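Local coordinates for xanthomonas outer protein D (Xanthomonas euvesicatoria, PDB 2OIX) that is a type III secreted effector and deSUMOylating cysteine protease of the Ulp1 family, represented here by an inactivated form of its catalytic domain, at residues A[45-48]-A[49-52]; A[108-111]-A[112-116]. The protein carries 1 engineered substitution. All blocks are in the same frame, centred on the assembly; numbering follows the deposited sequence.

Contact 1 (A[45-48]-A[49-52]); sequences DPDQ and QARA
Asp45 and Gln49 meet at the first turn of a helix, where Gln49 N donates to Asp45 O over 3.2 Å. Asp45 is the N-cap. Its CG lies anti to the backbone N (chi1 179°), which folds the carboxylate back over the opening turn, where OD1 accepts a weak, long capping bond from Gln48 N at 3.3 Å. A carboxylate here would also be expected to suit the positive end of the helix dipole. Pro46 follows as the first helical residue, a place where a missing N-H costs nothing, and its O takes Ala50 N at 2.7 Å, shorter than the other bonds of the series. The methyl of Ala50 rests against that same oxygen, CB to O 3.3 Å. Arg51 N and Ala52 N continue the ladder to Asp47 O and Gln48 O. Arg51 sets its CB 3.4 Å from Asp47 O, then runs extended from CG to NE, its end leading away from the first turn. Asp47 OD1 has a long, weak ion pair with Arg54 NH2. Gln48, extended beyond CG, hydrogen-bonds Ser43 OG through OE1. Gln49, also extended, with CG anti to its N (chi1 168°), hydrogen-bonds Leu41 O through NE2. Both glutamines thus tie the helix start to the preceding loop. Arg51 and Ala52 pack on Val37 and Met40, setting this end of helix 46-57 against helix 35-40.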
ATOM      1  N   ASP A  45     -22.752   0.955   3.875  1.00 45.78           N
ATOM      2  CA  ASP A  45     -22.974   0.854   5.309  1.00 45.45           C
ATOM      3  C   ASP A  45     -22.095   1.886   6.000  1.00 45.32           C
ATOM      4  O   ASP A  45     -20.879   1.757   6.035  1.00 44.93           O
ATOM      5  CB  ASP A  45     -22.635  -0.557   5.815  1.00 45.57           C
ATOM      6  CG  ASP A  45     -22.820  -0.711   7.338  1.00 47.27           C
ATOM      7  OD1 ASP A  45     -22.906   0.307   8.081  1.00 47.48           O
ATOM      8  OD2 ASP A  45     -22.882  -1.867   7.802  1.00 48.57           O
ATOM      9  N   PRO A  46     -22.730   2.923   6.555  1.00 44.63           N
ATOM     10  CA  PRO A  46     -22.023   4.029   7.184  1.00 45.18           C
ATOM     11  C   PRO A  46     -21.044   3.598   8.296  1.00 45.29           C
ATOM     12  O   PRO A  46     -19.851   4.262   8.381  1.00 44.65           O
ATOM     13  CB  PRO A  46     -23.166   4.874   7.766  1.00 44.22           C
ATOM     14  CG  PRO A  46     -24.308   4.605   6.819  1.00 43.76           C
ATOM     15  CD  PRO A  46     -24.194   3.116   6.582  1.00 44.86           C
ATOM     16  N   ASP A  47     -21.633   2.703   9.200  1.00 45.40           N
ATOM     17  CA  ASP A  47     -20.752   2.149  10.241  1.00 46.25           C
ATOM     18  C   ASP A  47     -19.536   1.320   9.760  1.00 46.05           C
ATOM     19  O   ASP A  47     -18.534   1.233  10.481  1.00 46.01           O
ATOM     20  CB  ASP A  47     -21.535   1.349  11.269  1.00 46.28           C
ATOM     21  CG  ASP A  47     -21.031   1.586  12.672  1.00 47.21           C
ATOM     22  OD1 ASP A  47     -19.862   2.021  12.816  1.00 48.96           O
ATOM     23  OD2 ASP A  47     -21.806   1.365  13.621  1.00 46.93           O
ATOM     24  N   GLN A  48     -19.627   0.700   8.581  1.00 46.87           N
ATOM     25  CA  GLN A  48     -18.458   0.014   7.990  1.00 47.13           C
ATOM     26  C   GLN A  48     -17.394   1.052   7.576  1.00 47.25           C
ATOM     27  O   GLN A  48     -16.185   0.857   7.774  1.00 47.46           O
ATOM     28  CB  GLN A  48     -18.844  -0.799   6.748  1.00 47.03           C
ATOM     29  CG  GLN A  48     -19.595  -2.133   7.007  1.00 48.18           C
ATOM     30  CD  GLN A  48     -19.631  -3.060   5.767  1.00 49.14           C
ATOM     31  OE1 GLN A  48     -19.119  -2.699   4.700  1.00 51.30           O
ATOM     32  NE2 GLN A  48     -20.249  -4.261   5.911  1.00 46.16           N
ATOM     33  N   GLN A  49     -17.860   2.130   6.964  1.00 46.45           N
ATOM     34  CA  GLN A  49     -16.967   3.171   6.464  1.00 46.96           C
ATOM     35  C   GLN A  49     -16.339   3.964   7.617  1.00 46.04           C
ATOM     36  O   GLN A  49     -15.154   4.259   7.594  1.00 46.12           O
ATOM     37  CB  GLN A  49     -17.723   4.074   5.494  1.00 46.76           C
ATOM     38  CG  GLN A  49     -17.012   5.350   5.133  1.00 49.82           C
ATOM     39  CD  GLN A  49     -17.887   6.249   4.299  1.00 51.14           C
ATOM     40  OE1 GLN A  49     -18.734   6.993   4.820  1.00 54.36           O
ATOM     41  NE2 GLN A  49     -17.716   6.167   2.986  1.00 52.16           N
ATOM     42  N   ALA A  50     -17.142   4.270   8.632  1.00 45.51           N
ATOM     43  CA  ALA A  50     -16.670   4.956   9.835  1.00 45.07           C
ATOM     44  C   ALA A  50     -15.572   4.167  10.530  1.00 44.66           C
ATOM     45  O   ALA A  50     -14.532   4.722  10.889  1.00 44.93           O
ATOM     46  CB  ALA A  50     -17.846   5.222  10.803  1.00 44.72           C
ATOM     47  N   ARG A  51     -15.807   2.869  10.708  1.00 44.02           N
ATOM     48  CA  ARG A  51     -14.811   1.969  11.282  1.00 43.43           C
ATOM     49  C   ARG A  51     -13.528   2.052  10.469  1.00 41.89           C
ATOM     50  O   ARG A  51     -12.450   2.144  11.034  1.00 40.96           O
ATOM     51  CB  ARG A  51     -15.337   0.525  11.340  1.00 43.20           C
ATOM     52  CG  ARG A  51     -14.324  -0.526  11.833  1.00 44.50           C
ATOM     53  CD  ARG A  51     -14.920  -1.952  11.768  1.00 45.02           C
ATOM     54  NE  ARG A  51     -13.952  -3.028  12.033  1.00 49.76           N
ATOM     55  CZ  ARG A  51     -13.096  -3.528  11.132  1.00 50.42           C
ATOM     56  NH1 ARG A  51     -13.048  -3.042   9.892  1.00 51.20           N
ATOM     57  NH2 ARG A  51     -12.261  -4.502  11.477  1.00 49.64           N
ATOM     58  N   ALA A  52     -13.664   2.033   9.145  1.00 41.95           N
ATOM     59  CA  ALA A  52     -12.498   2.020   8.234  1.00 41.78           C
ATOM     60  C   ALA A  52     -11.754   3.330   8.376  1.00 41.50           C
ATOM     61  O   ALA A  52     -10.532   3.348   8.474  1.00 41.77           O
ATOM     62  CB  ALA A  52     -12.930   1.794   6.788  1.00 41.44           C
TER

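Contact 2 (A[108-111]-A[112-116]); sequences ADMA and AYHLG
A Schellman motif ends helix 102-114, the helix of the beta-alpha-beta unit that links strand 90-94 to strand 123-125, and the contact covers its final turns. Three i-to-i+4 bonds, from the N atoms of Ala112, Tyr113 and His114, continue the helical ladder; Tyr113 N to Asp109 O measures 2.7 Å. The next bond, Leu115 N to Ala111 O, is weak, bent to 129° at the hydrogen as the helix unwinds. Gly116 leaves helical geometry with a positive phi, and its N still donates to Tyr113 O at 3.1 Å. On the side facing the sheet, Ala111 packs on Ile69 of strand 64-71, and Leu115 touches Leu67 of that strand and Leu56 and Ala57 of helix 46-57. Asp109 instead pairs with Arg105 one turn back, in a salt bridge to NE. Facing the loop at Leu41 and Ser42, Met110 and His114 run side by side in the same direction. The imidazole lies close to the backbone, CD2 3.2 Å from Met110 O, which approaches the ring obliquely. The thioether chain bends at chi2 and chi3 (-48° and -65°), bringing its methyl alongside the imidazole and also within 4.3 Å, CE to CD2, of the Tyr113 ring. Tyr113 CD2 sits over the centre of one imidazole face, and His114 CE1 lies at the phenol edge. The closest Met110-His114 side-chain approach is CE to NE2, 3.5 Å.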
ATOM      1  N   ALA A 108      -8.111   4.007  -6.072  1.00 25.67           N
ATOM      2  CA  ALA A 108      -7.112   4.782  -5.267  1.00 25.79           C
ATOM      3  C   ALA A 108      -7.604   6.208  -4.875  1.00 26.35           C
ATOM      4  O   ALA A 108      -7.341   6.706  -3.763  1.00 23.78           O
ATOM      5  CB  ALA A 108      -5.776   4.866  -6.012  1.00 26.88           C
ATOM      6  N   ASP A 109      -8.321   6.848  -5.800  1.00 26.31           N
ATOM      7  CA  ASP A 109      -8.794   8.194  -5.601  1.00 26.28           C
ATOM      8  C   ASP A 109      -9.925   8.221  -4.596  1.00 26.47           C
ATOM      9  O   ASP A 109     -10.021   9.136  -3.784  1.00 26.27           O
ATOM     10  CB  ASP A 109      -9.258   8.806  -6.925  1.00 26.27           C
ATOM     11  CG  ASP A 109      -8.096   9.266  -7.780  1.00 27.98           C
ATOM     12  OD1 ASP A 109      -6.958   9.325  -7.255  1.00 28.41           O
ATOM     13  OD2 ASP A 109      -8.321   9.573  -8.969  1.00 29.77           O
ATOM     14  N   MET A 110     -10.770   7.200  -4.646  1.00 26.79           N
ATOM     15  CA  MET A 110     -11.875   7.100  -3.671  1.00 27.12           C
ATOM     16  C   MET A 110     -11.297   6.848  -2.286  1.00 26.68           C
ATOM     17  O   MET A 110     -11.736   7.465  -1.329  1.00 27.49           O
ATOM     18  CB  MET A 110     -12.809   5.941  -4.015  1.00 27.12           C
ATOM     19  CG  MET A 110     -13.722   6.195  -5.239  1.00 28.92           C
ATOM     20  SD  MET A 110     -14.575   7.795  -5.197  1.00 34.78           S
ATOM     21  CE  MET A 110     -15.657   7.646  -3.762  1.00 36.58           C
ATOM     22  N   ALA A 111     -10.294   5.968  -2.193  1.00 26.29           N
ATOM     23  CA  ALA A 111      -9.599   5.730  -0.929  1.00 25.49           C
ATOM     24  C   ALA A 111      -9.036   7.053  -0.382  1.00 26.09           C
ATOM     25  O   ALA A 111      -9.303   7.401   0.778  1.00 25.02           O
ATOM     26  CB  ALA A 111      -8.480   4.668  -1.072  1.00 27.01           C
ATOM     27  N   ALA A 112      -8.308   7.794  -1.226  1.00 26.30           N
ATOM     28  CA  ALA A 112      -7.739   9.105  -0.844  1.00 26.73           C
ATOM     29  C   ALA A 112      -8.832  10.035  -0.431  1.00 26.75           C
ATOM     30  O   ALA A 112      -8.756  10.680   0.599  1.00 26.94           O
ATOM     31  CB  ALA A 112      -6.927   9.714  -1.984  1.00 26.25           C
ATOM     32  N   TYR A 113      -9.886  10.091  -1.227  1.00 28.11           N
ATOM     33  CA  TYR A 113     -11.027  10.950  -0.885  1.00 27.92           C
ATOM     34  C   TYR A 113     -11.623  10.631   0.501  1.00 28.64           C
ATOM     35  O   TYR A 113     -11.854  11.522   1.306  1.00 28.31           O
ATOM     36  CB  TYR A 113     -12.117  10.793  -1.934  1.00 28.78           C
ATOM     37  CG  TYR A 113     -13.392  11.518  -1.581  1.00 31.65           C
ATOM     38  CD1 TYR A 113     -13.515  12.886  -1.801  1.00 32.30           C
ATOM     39  CD2 TYR A 113     -14.496  10.823  -1.062  1.00 33.02           C
ATOM     40  CE1 TYR A 113     -14.684  13.552  -1.483  1.00 34.79           C
ATOM     41  CE2 TYR A 113     -15.668  11.480  -0.746  1.00 35.70           C
ATOM     42  CZ  TYR A 113     -15.754  12.837  -0.957  1.00 34.08           C
ATOM     43  OH  TYR A 113     -16.918  13.475  -0.635  1.00 35.21           O
ATOM     44  N   HIS A 114     -11.869   9.347   0.766  1.00 29.00           N
ATOM     45  CA  HIS A 114     -12.446   8.930   2.053  1.00 29.48           C
ATOM     46  C   HIS A 114     -11.475   9.001   3.239  1.00 29.66           C
ATOM     47  O   HIS A 114     -11.897   8.874   4.383  1.00 30.05           O
ATOM     48  CB  HIS A 114     -13.030   7.527   1.948  1.00 29.61           C
ATOM     49  CG  HIS A 114     -14.268   7.457   1.116  1.00 29.88           C
ATOM     50  ND1 HIS A 114     -15.412   8.156   1.428  1.00 32.34           N
ATOM     51  CD2 HIS A 114     -14.550   6.745   0.003  1.00 32.53           C
ATOM     52  CE1 HIS A 114     -16.339   7.901   0.521  1.00 33.56           C
ATOM     53  NE2 HIS A 114     -15.837   7.053  -0.358  1.00 33.56           N
ATOM     54  N   LEU A 115     -10.190   9.189   2.956  1.00 28.82           N
ATOM     55  CA  LEU A 115      -9.200   9.439   4.008  1.00 28.94           C
ATOM     56  C   LEU A 115      -9.079  10.928   4.344  1.00 29.23           C
ATOM     57  O   LEU A 115      -8.216  11.317   5.152  1.00 29.49           O
ATOM     58  CB  LEU A 115      -7.824   8.844   3.636  1.00 28.52           C
ATOM     59  CG  LEU A 115      -7.743   7.320   3.802  1.00 28.95           C
ATOM     60  CD1 LEU A 115      -6.514   6.818   3.078  1.00 30.35           C
ATOM     61  CD2 LEU A 115      -7.791   6.800   5.250  1.00 26.57           C
ATOM     62  N   GLY A 116      -9.932  11.747   3.723  1.00 27.57           N
ATOM     63  CA  GLY A 116      -9.819  13.181   3.810  1.00 29.63           C
ATOM     64  C   GLY A 116      -8.805  13.905   2.934  1.00 28.96           C
ATOM     65  O   GLY A 116      -8.535  15.102   3.164  1.00 30.08           O
TER

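Overall arrangement
Going from the N terminus, helix 35-40 gives way to a short loop, and contact 1 (45-48 with 49-52) starts helix 46-57. The chain then forms strands 64-71, 75-82 and 90-94 before contact 2 (108-111 with 112-116) finishes helix 102-114, ahead of strand 123-125. Each contact is local and closes no long loop; they follow in series, neither nested nor crossed. In space their centres are about 14 Å apart, and they touch where Gln49 NE2 packs 3.3 Å from His114 CE1. Gln53 NE2, one turn further along helix 46-57, bonds His114 O, joining that helix to the end of the crossover helix beside the sheet.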